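Local structure of transcriptional regulator, TetR family (Vibrio parahaemolyticus, 3HE0) at residues M82-R87 and K142-F147; T90-I95 and V164-K169; D14-A19 and G46-Y51. The protein probably binds regulatory DNA as a TetR family transcription factor, using an N-terminal helix-turn-helix domain that precedes a helical C-terminal domain. All coordinates share one frame; numbering follows the deposited sequence.

Interaction 1. Residues M82-R87 and K142-F147; sequences MPLKER and KEEGVF. Unlike the reference sequence in segment 82-87: Arg-87 (reference Cys).
Leu-84 reaches from the first turn of helix 84-97 to the chain that follows helix 132-143, and nearly everything that touches across this contact touches one of its methyls, CD1. The carboxylate of Glu-144 comes alongside, the two side chains sliding past each other in opposite directions, with OE1 3.5 Å from Leu-84 CD1 and 3.8 Å from CG. Val-146 meets the leucine tip to tip; its CG1, anti to the backbone N (chi1 166°), stops 4.2 Å from Leu-84 CD1. The buried ring of Phe-147 closes in obliquely, bringing CZ to 4.3 Å from the same methyl, and that ring also packs edge-to-face with Trp-190.

A helix starts on one side and ends on the other: Pro-83 is the N-cap of helix 84-97, and Gly-145 leaves helix 132-143 in a Schellman motif, with Glu-144 just before it and Val-146 just after, both pointing toward the leucine. Beside it, Arg-87 NE donates to Met-82 O at 3.2 Å, from above the carbonyl plane. Arg-87 here replaces the cysteine of the reference sequence.

No hydrogen bond crosses between the segments. Glu-144 turns OE1 against Leu-84 and takes its hydrogen bond through OE2 from Gln-140, so the contact between the two helix ends rests on van der Waals packing, with the carboxylate of the exposed Glu-144 at its outer side.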
loop_
_atom_site.group_PDB
_atom_site.type_symbol
_atom_site.label_atom_id
_atom_site.label_comp_id
_atom_site.label_asym_id
_atom_site.label_seq_id
_atom_site.Cartn_x
_atom_site.Cartn_y
_atom_site.Cartn_z
HETATM N N MSE A 82 27.441 11.277 1.419
HETATM C CA MSE A 82 26.630 11.842 2.515
HETATM C C MSE A 82 26.702 10.925 3.745
HETATM O O MSE A 82 26.959 9.722 3.614
HETATM C CB MSE A 82 25.146 11.987 2.103
HETATM C CG MSE A 82 24.807 12.978 0.955
HETATM SE SE MSE A 82 22.843 13.003 0.419
HETATM C CE MSE A 82 22.947 14.346 -1.027
ATOM N N PRO A 83 26.467 11.483 4.948
ATOM C CA PRO A 83 26.257 10.631 6.114
ATOM C C PRO A 83 24.986 9.777 5.983
ATOM O O PRO A 83 24.095 10.103 5.196
ATOM C CB PRO A 83 26.130 11.632 7.269
ATOM C CG PRO A 83 26.832 12.826 6.794
ATOM C CD PRO A 83 26.570 12.897 5.325
ATOM N N LEU A 84 24.933 8.685 6.748
ATOM C CA LEU A 84 23.855 7.703 6.636
ATOM C C LEU A 84 22.512 8.384 6.766
ATOM O O LEU A 84 21.667 8.261 5.890
ATOM C CB LEU A 84 23.960 6.629 7.731
ATOM C CG LEU A 84 24.794 5.373 7.477
ATOM C CD1 LEU A 84 24.482 4.419 8.575
ATOM C CD2 LEU A 84 24.521 4.740 6.139
ATOM N N LYS A 85 22.340 9.124 7.860
ATOM C CA LYS A 85 21.036 9.699 8.189
ATOM C C LYS A 85 20.536 10.690 7.145
ATOM O O LYS A 85 19.333 10.837 6.956
ATOM C CB LYS A 85 21.028 10.332 9.572
ATOM C CG LYS A 85 19.623 10.643 10.112
ATOM C CD LYS A 85 19.670 10.834 11.629
ATOM C CE LYS A 85 18.381 11.332 12.232
ATOM N NZ LYS A 85 18.510 11.286 13.708
ATOM N N GLU A 86 21.453 11.328 6.439
ATOM C CA GLU A 86 21.091 12.306 5.443
ATOM C C GLU A 86 20.680 11.610 4.180
ATOM O O GLU A 86 19.753 12.051 3.496
ATOM C CB GLU A 86 22.269 13.265 5.170
ATOM C CG GLU A 86 21.978 14.311 4.097
ATOM C CD GLU A 86 20.589 14.988 4.282
ATOM O OE1 GLU A 86 20.189 15.327 5.435
ATOM O OE2 GLU A 86 19.883 15.155 3.255
ATOM N N ARG A 87 21.395 10.546 3.827
ATOM C CA ARG A 87 20.926 9.709 2.722
ATOM C C ARG A 87 19.516 9.177 3.042
ATOM O O ARG A 87 18.644 9.184 2.190
ATOM C CB ARG A 87 21.878 8.545 2.457
ATOM C CG ARG A 87 23.204 8.964 1.866
ATOM C CD ARG A 87 24.025 7.760 1.501
ATOM N NE ARG A 87 24.985 7.466 2.546
ATOM C CZ ARG A 87 25.526 6.269 2.774
ATOM N NH1 ARG A 87 26.401 6.134 3.756
ATOM N NH2 ARG A 87 25.203 5.206 2.052
ATOM N N LYS A 142 24.351 -1.378 8.738
ATOM C CA LYS A 142 24.515 -2.608 9.520
ATOM C C LYS A 142 25.994 -2.843 9.768
ATOM O O LYS A 142 26.375 -3.181 10.878
ATOM C CB LYS A 142 23.870 -3.832 8.838
ATOM C CG LYS A 142 22.338 -3.883 8.953
ATOM C CD LYS A 142 21.750 -5.145 8.323
ATOM C CE LYS A 142 21.640 -5.077 6.815
ATOM N NZ LYS A 142 20.997 -6.302 6.239
ATOM N N GLU A 143 26.822 -2.633 8.748
ATOM C CA GLU A 143 28.254 -2.814 8.887
ATOM C C GLU A 143 28.783 -1.897 9.983
ATOM O O GLU A 143 29.652 -2.287 10.767
ATOM C CB GLU A 143 28.958 -2.564 7.544
ATOM C CG GLU A 143 28.637 -3.683 6.508
ATOM C CD GLU A 143 28.869 -3.316 5.026
ATOM O OE1 GLU A 143 29.506 -2.278 4.742
ATOM O OE2 GLU A 143 28.419 -4.092 4.143
ATOM N N GLU A 144 28.219 -0.694 10.066
ATOM C CA GLU A 144 28.659 0.302 11.051
ATOM C C GLU A 144 28.055 0.121 12.431
ATOM O O GLU A 144 28.321 0.911 13.323
ATOM C CB GLU A 144 28.359 1.721 10.542
ATOM C CG GLU A 144 29.302 2.153 9.426
ATOM C CD GLU A 144 28.864 3.431 8.709
ATOM O OE1 GLU A 144 27.938 4.120 9.172
ATOM O OE2 GLU A 144 29.473 3.762 7.664
ATOM N N GLY A 145 27.216 -0.892 12.609
ATOM C CA GLY A 145 26.592 -1.137 13.901
ATOM C C GLY A 145 25.488 -0.149 14.247
ATOM O O GLY A 145 25.055 -0.077 15.400
ATOM N N VAL A 146 25.013 0.596 13.247
ATOM C CA VAL A 146 23.996 1.619 13.452
ATOM C C VAL A 146 22.615 1.025 13.364
ATOM O O VAL A 146 21.774 1.264 14.233
ATOM C CB VAL A 146 24.170 2.753 12.433
ATOM C CG1 VAL A 146 22.931 3.652 12.386
ATOM C CG2 VAL A 146 25.426 3.537 12.788
ATOM N N PHE A 147 22.402 0.204 12.341
ATOM C CA PHE A 147 21.097 -0.428 12.091
ATOM C C PHE A 147 20.956 -1.809 12.725
ATOM O O PHE A 147 21.931 -2.522 12.915
ATOM C CB PHE A 147 20.843 -0.559 10.589
ATOM C CG PHE A 147 20.686 0.751 9.875
ATOM C CD1 PHE A 147 20.118 1.856 10.505
ATOM C CD2 PHE A 147 21.021 0.860 8.543
ATOM C CE1 PHE A 147 19.947 3.070 9.826
ATOM C CE2 PHE A 147 20.846 2.067 7.864
ATOM C CZ PHE A 147 20.318 3.180 8.517
#

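Interaction 2. Residues T90-I95 and V164-K169; sequences TMWLNI and VALARK
Ile-95 and Val-164 bring together two helices of the C-terminal domain, which in TetR family regulators commonly binds the effector: helix 84-97 against helix 160-171. This is the tight end of the contact: the CA atoms of the two residues are 6.5 Å apart, and their side chains cross at about a right angle. Ile-95 does the touching with its short branch. Its CG2 stands anti to the backbone N, leaving CG1 anti to the carbonyl carbon (chi1 -70°), and CG2 lies 4.1 Å from Val-164 CA. Phe-160, one turn before Val-164, also packs on Ile-95, and a glycerol, probably from the crystallisation liquor, sits near this side chain.

The other half is looser. Trp-92 starts out to one side of helix 160-171, but its indole swings back so that Leu-166 CD1 arrives at the ring edge, near the ring plane, 4.2 Å from CZ2. Much of the indole is occupied elsewhere, against Leu-182, Ile-186 and Ser-189 of helix 179-193. Helix 160-171 also meets the second subunit: Ala-165 packs on Glu-161 and Leu-166 on Gly-157 of that neighbouring chain, so Leu-166 has partners in both subunits. No hydrogen bond joins the two segments, and their closest approach is between two methyls, Ile-95 CG2 and Val-164 CG2, at 3.5 Å.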
loop_
_atom_site.group_PDB
_atom_site.type_symbol
_atom_site.label_atom_id
_atom_site.label_comp_id
_atom_site.label_asym_id
_atom_site.label_seq_id
_atom_site.Cartn_x
_atom_site.Cartn_y
_atom_site.Cartn_z
ATOM N N THR A 90 16.950 11.998 2.659
ATOM C CA THR A 90 16.728 12.385 1.283
ATOM C C THR A 90 15.728 11.436 0.613
ATOM O O THR A 90 14.733 11.866 0.034
ATOM C CB THR A 90 18.061 12.424 0.467
ATOM O OG1 THR A 90 18.993 13.287 1.121
ATOM C CG2 THR A 90 17.844 12.940 -0.943
HETATM N N MSE A 91 16.006 10.143 0.697
HETATM C CA MSE A 91 15.171 9.138 0.067
HETATM C C MSE A 91 13.778 9.148 0.686
HETATM O O MSE A 91 12.787 9.013 -0.025
HETATM C CB MSE A 91 15.795 7.748 0.215
HETATM C CG MSE A 91 17.037 7.578 -0.628
HETATM SE SE MSE A 91 17.894 5.866 -0.290
HETATM C CE MSE A 91 19.328 6.006 -1.607
ATOM N N TRP A 92 13.707 9.321 2.002
ATOM C CA TRP A 92 12.414 9.331 2.701
ATOM C C TRP A 92 11.567 10.451 2.110
ATOM O O TRP A 92 10.405 10.259 1.807
ATOM C CB TRP A 92 12.633 9.540 4.205
ATOM C CG TRP A 92 11.484 9.201 5.066
ATOM C CD1 TRP A 92 11.351 8.099 5.880
ATOM C CD2 TRP A 92 10.290 9.967 5.239
ATOM N NE1 TRP A 92 10.145 8.142 6.539
ATOM C CE2 TRP A 92 9.483 9.285 6.162
ATOM C CE3 TRP A 92 9.836 11.178 4.715
ATOM C CZ2 TRP A 92 8.243 9.757 6.538
ATOM C CZ3 TRP A 92 8.608 11.642 5.107
ATOM C CH2 TRP A 92 7.826 10.933 6.008
ATOM N N LEU A 93 12.170 11.621 1.928
ATOM C CA LEU A 93 11.463 12.795 1.388
ATOM C C LEU A 93 11.166 12.657 -0.101
ATOM O O LEU A 93 10.128 13.109 -0.581
ATOM C CB LEU A 93 12.253 14.082 1.641
ATOM C CG LEU A 93 12.161 14.614 3.074
ATOM C CD1 LEU A 93 13.085 15.826 3.262
ATOM C CD2 LEU A 93 10.723 14.987 3.443
ATOM N N ASN A 94 12.061 12.028 -0.847
ATOM C CA ASN A 94 11.723 11.684 -2.234
ATOM C C ASN A 94 10.479 10.781 -2.263
ATOM O O ASN A 94 9.611 10.910 -3.135
ATOM C CB ASN A 94 12.893 10.974 -2.951
ATOM C CG ASN A 94 14.083 11.896 -3.219
ATOM O OD1 ASN A 94 13.929 13.098 -3.283
ATOM N ND2 ASN A 94 15.282 11.315 -3.382
ATOM N N ILE A 95 10.396 9.839 -1.332
ATOM C CA ILE A 95 9.242 8.942 -1.332
ATOM C C ILE A 95 7.994 9.771 -1.050
ATOM O O ILE A 95 6.988 9.590 -1.701
ATOM C CB ILE A 95 9.372 7.756 -0.330
ATOM C CG1 ILE A 95 10.427 6.763 -0.806
ATOM C CG2 ILE A 95 8.005 7.008 -0.157
ATOM C CD1 ILE A 95 10.924 5.808 0.324
ATOM N N VAL A 164 5.444 5.359 2.627
ATOM C CA VAL A 164 4.576 5.378 1.458
ATOM C C VAL A 164 3.149 5.516 1.967
ATOM O O VAL A 164 2.355 6.294 1.459
ATOM C CB VAL A 164 4.748 4.077 0.646
ATOM C CG1 VAL A 164 3.683 3.948 -0.434
ATOM C CG2 VAL A 164 6.151 4.028 0.056
ATOM N N ALA A 165 2.851 4.780 3.031
ATOM C CA ALA A 165 1.529 4.762 3.618
ATOM C C ALA A 165 1.152 6.104 4.187
ATOM O O ALA A 165 0.028 6.549 4.018
ATOM C CB ALA A 165 1.435 3.668 4.692
ATOM N N LEU A 166 2.089 6.750 4.862
ATOM C CA LEU A 166 1.839 8.083 5.401
ATOM C C LEU A 166 1.569 9.079 4.264
ATOM O O LEU A 166 0.635 9.897 4.322
ATOM C CB LEU A 166 3.041 8.574 6.221
ATOM C CG LEU A 166 3.201 8.140 7.673
ATOM C CD1 LEU A 166 4.469 8.746 8.185
ATOM C CD2 LEU A 166 2.056 8.597 8.490
ATOM N N ALA A 167 2.426 9.023 3.248
ATOM C CA ALA A 167 2.296 9.895 2.094
ATOM C C ALA A 167 0.931 9.695 1.458
ATOM O O ALA A 167 0.197 10.650 1.249
ATOM C CB ALA A 167 3.407 9.612 1.099
ATOM N N ARG A 168 0.595 8.438 1.187
ATOM C CA ARG A 168 -0.674 8.063 0.552
ATOM C C ARG A 168 -1.835 8.632 1.349
ATOM O O ARG A 168 -2.664 9.343 0.824
ATOM C CB ARG A 168 -0.771 6.537 0.483
ATOM C CG ARG A 168 -1.582 5.915 -0.656
ATOM C CD ARG A 168 -1.194 4.402 -0.793
ATOM N NE ARG A 168 -1.219 3.710 0.516
ATOM C CZ ARG A 168 -0.332 2.802 0.970
ATOM N NH1 ARG A 168 0.718 2.397 0.244
ATOM N NH2 ARG A 168 -0.489 2.288 2.198
ATOM N N LYS A 169 -1.857 8.346 2.641
ATOM C CA LYS A 169 -2.924 8.837 3.507
ATOM C C LYS A 169 -2.912 10.363 3.706
ATOM O O LYS A 169 -3.963 10.946 3.990
ATOM C CB LYS A 169 -2.902 8.097 4.857
ATOM C CG LYS A 169 -3.412 6.639 4.767
ATOM C CD LYS A 169 -3.939 6.097 6.110
ATOM C CE LYS A 169 -4.625 4.733 5.958
ATOM N NZ LYS A 169 -5.932 4.833 5.225
#

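Interaction 3. Residues D14-A19 and G46-Y51; sequences DQILAA and GTIYRY
Ile-16 supplies the whole of the first helix's share of this contact, and Thr-47, Ile-48 and Tyr-51 meet it in turn as the chain runs through residues 46-51. Its CG1 lies anti to the carbonyl carbon (chi1 -65°) and the chain continues extended (chi2 163°), which carries CD1 out from helix 13-27 to the other segment. Thr-47 comes first. Its methyl CG2 is 4.4 Å from Ile-16 CD1, and its backbone O lies at a similar distance from that methyl, so the meeting is a light one.

At Ile-48 the backbones come nearest, with 7.4 Å between the CA atoms of Ile-16 and Ile-48. Ile-16 CD1 settles beside the main chain here, 4.2 Å from Ile-48 CA, and just reaches CG1 at 4.4 Å. The Ile-48 side chain itself leaves to one side of helix 13-27 and packs on Met-34 and Ala-38 of helix 34-41. Helices 34-41 and 45-49 make up the predicted helix-turn-helix, whose second helix is the one that enters the DNA major groove in TetR family repressors. Ile-16 thus packs, from helix 13-27, against what is probably the DNA-reading helix, while Tyr-49, the next residue, points away from helix 13-27.

Past Arg-50, Tyr-51 points back toward helix 13-27. The two side chains, Tyr-51 and Ile-16, cross at about a right angle, and ring atom CD2 lies 3.8 Å from Ile-16 CD1, an oblique approach and the closest in the contact. The far end of the same ring is held as well: Tyr-51 OH is hydrogen-bonded to the backbone N of Lys-12, just ahead of helix 13-27.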
loop_
_atom_site.group_PDB
_atom_site.type_symbol
_atom_site.label_atom_id
_atom_site.label_comp_id
_atom_site.label_asym_id
_atom_site.label_seq_id
_atom_site.Cartn_x
_atom_site.Cartn_y
_atom_site.Cartn_z
ATOM N N ASP A 14 9.432 4.465 -25.831
ATOM C CA ASP A 14 9.148 5.294 -24.659
ATOM C C ASP A 14 7.818 6.040 -24.784
ATOM O O ASP A 14 7.047 6.080 -23.845
ATOM C CB ASP A 14 10.261 6.334 -24.465
ATOM C CG ASP A 14 11.599 5.712 -24.093
ATOM O OD1 ASP A 14 11.645 4.766 -23.266
ATOM O OD2 ASP A 14 12.616 6.205 -24.614
ATOM N N GLN A 15 7.563 6.615 -25.954
ATOM C CA GLN A 15 6.295 7.284 -26.219
ATOM C C GLN A 15 5.099 6.344 -25.967
ATOM O O GLN A 15 4.103 6.709 -25.324
ATOM C CB GLN A 15 6.292 7.796 -27.657
ATOM C CG GLN A 15 5.080 8.595 -28.038
ATOM C CD GLN A 15 5.204 9.162 -29.447
ATOM O OE1 GLN A 15 6.167 9.861 -29.756
ATOM N NE2 GLN A 15 4.223 8.882 -30.294
ATOM N N ILE A 16 5.234 5.115 -26.431
ATOM C CA ILE A 16 4.184 4.128 -26.273
ATOM C C ILE A 16 4.052 3.742 -24.812
ATOM O O ILE A 16 2.928 3.547 -24.322
ATOM C CB ILE A 16 4.461 2.828 -27.144
ATOM C CG1 ILE A 16 4.418 3.165 -28.635
ATOM C CG2 ILE A 16 3.460 1.731 -26.802
ATOM C CD1 ILE A 16 5.092 2.067 -29.595
ATOM N N LEU A 17 5.193 3.573 -24.140
ATOM C CA LEU A 17 5.179 3.243 -22.713
ATOM C C LEU A 17 4.571 4.377 -21.897
ATOM O O LEU A 17 3.821 4.132 -20.963
ATOM C CB LEU A 17 6.577 2.924 -22.179
ATOM C CG LEU A 17 7.108 1.522 -22.457
ATOM C CD1 LEU A 17 8.462 1.375 -21.825
ATOM C CD2 LEU A 17 6.171 0.398 -21.997
ATOM N N ALA A 18 4.895 5.603 -22.283
ATOM C CA ALA A 18 4.327 6.790 -21.640
ATOM C C ALA A 18 2.811 6.815 -21.816
ATOM O O ALA A 18 2.101 6.954 -20.845
ATOM C CB ALA A 18 4.939 8.055 -22.195
ATOM N N ALA A 19 2.321 6.619 -23.044
ATOM C CA ALA A 19 0.858 6.567 -23.284
ATOM C C ALA A 19 0.232 5.443 -22.468
ATOM O O ALA A 19 -0.795 5.635 -21.806
ATOM C CB ALA A 19 0.550 6.372 -24.759
ATOM N N GLY A 46 -0.146 -0.817 -35.947
ATOM C CA GLY A 46 0.946 -1.660 -36.415
ATOM C C GLY A 46 2.275 -1.290 -35.782
ATOM O O GLY A 46 3.086 -2.151 -35.508
ATOM N N THR A 47 2.487 0.003 -35.529
ATOM C CA THR A 47 3.691 0.447 -34.841
ATOM C C THR A 47 3.851 -0.214 -33.462
ATOM O O THR A 47 4.953 -0.531 -33.068
ATOM C CB THR A 47 3.715 1.972 -34.732
ATOM O OG1 THR A 47 3.763 2.493 -36.070
ATOM C CG2 THR A 47 4.911 2.482 -33.933
ATOM N N ILE A 48 2.766 -0.438 -32.743
ATOM C CA ILE A 48 2.886 -1.017 -31.422
ATOM C C ILE A 48 3.476 -2.421 -31.485
ATOM O O ILE A 48 4.269 -2.824 -30.616
ATOM C CB ILE A 48 1.543 -1.057 -30.693
ATOM C CG1 ILE A 48 1.102 0.379 -30.397
ATOM C CG2 ILE A 48 1.647 -1.902 -29.367
ATOM C CD1 ILE A 48 -0.347 0.524 -30.166
ATOM N N TYR A 49 3.089 -3.166 -32.510
ATOM C CA TYR A 49 3.573 -4.529 -32.683
ATOM C C TYR A 49 4.998 -4.646 -33.200
ATOM O O TYR A 49 5.546 -5.740 -33.226
ATOM C CB TYR A 49 2.585 -5.331 -33.527
ATOM C CG TYR A 49 1.268 -5.487 -32.771
ATOM C CD1 TYR A 49 1.162 -6.385 -31.730
ATOM C CD2 TYR A 49 0.165 -4.722 -33.082
ATOM C CE1 TYR A 49 -0.009 -6.544 -31.023
ATOM C CE2 TYR A 49 -1.028 -4.876 -32.387
ATOM C CZ TYR A 49 -1.103 -5.796 -31.355
ATOM O OH TYR A 49 -2.263 -5.963 -30.624
ATOM N N ARG A 50 5.610 -3.534 -33.576
ATOM C CA ARG A 50 7.022 -3.521 -33.902
ATOM C C ARG A 50 7.899 -3.428 -32.670
ATOM O O ARG A 50 9.135 -3.546 -32.775
ATOM C CB ARG A 50 7.331 -2.368 -34.825
ATOM C CG ARG A 50 6.511 -2.445 -36.118
ATOM C CD ARG A 50 7.250 -1.870 -37.262
ATOM N NE ARG A 50 7.173 -0.441 -37.195
ATOM C CZ ARG A 50 6.196 0.264 -37.734
ATOM N NH1 ARG A 50 5.212 -0.358 -38.385
ATOM N NH2 ARG A 50 6.204 1.586 -37.606
ATOM N N TYR A 51 7.253 -3.219 -31.530
ATOM C CA TYR A 51 7.936 -3.050 -30.247
ATOM C C TYR A 51 7.480 -4.047 -29.207
ATOM O O TYR A 51 8.291 -4.433 -28.415
ATOM C CB TYR A 51 7.761 -1.633 -29.669
ATOM C CG TYR A 51 8.407 -0.598 -30.501
ATOM C CD1 TYR A 51 9.751 -0.283 -30.350
ATOM C CD2 TYR A 51 7.686 0.050 -31.488
ATOM C CE1 TYR A 51 10.346 0.691 -31.179
ATOM C CE2 TYR A 51 8.263 0.966 -32.307
ATOM C CZ TYR A 51 9.588 1.290 -32.159
ATOM O OH TYR A 51 10.103 2.250 -33.013
#

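In the fold
Interaction 3 closes first along the chain, inside the N-terminal DNA-binding domain; interactions 1 and 2 follow in the C-terminal domain, where their segments alternate. Those two share helix 84-97: interaction 1 uses its start and interaction 2 its later turns, with centres 19 Å apart and a direct touch between Met-82 SE and Thr-90 OG1 at 3.9 Å. Interaction 3 lies across the chain's centre from both, its centre 42 Å from that of interaction 1 and 31 Å from that of interaction 2. The DNA-binding end is thus well separated from the part of the C-terminal domain where the second subunit reaches interaction 2.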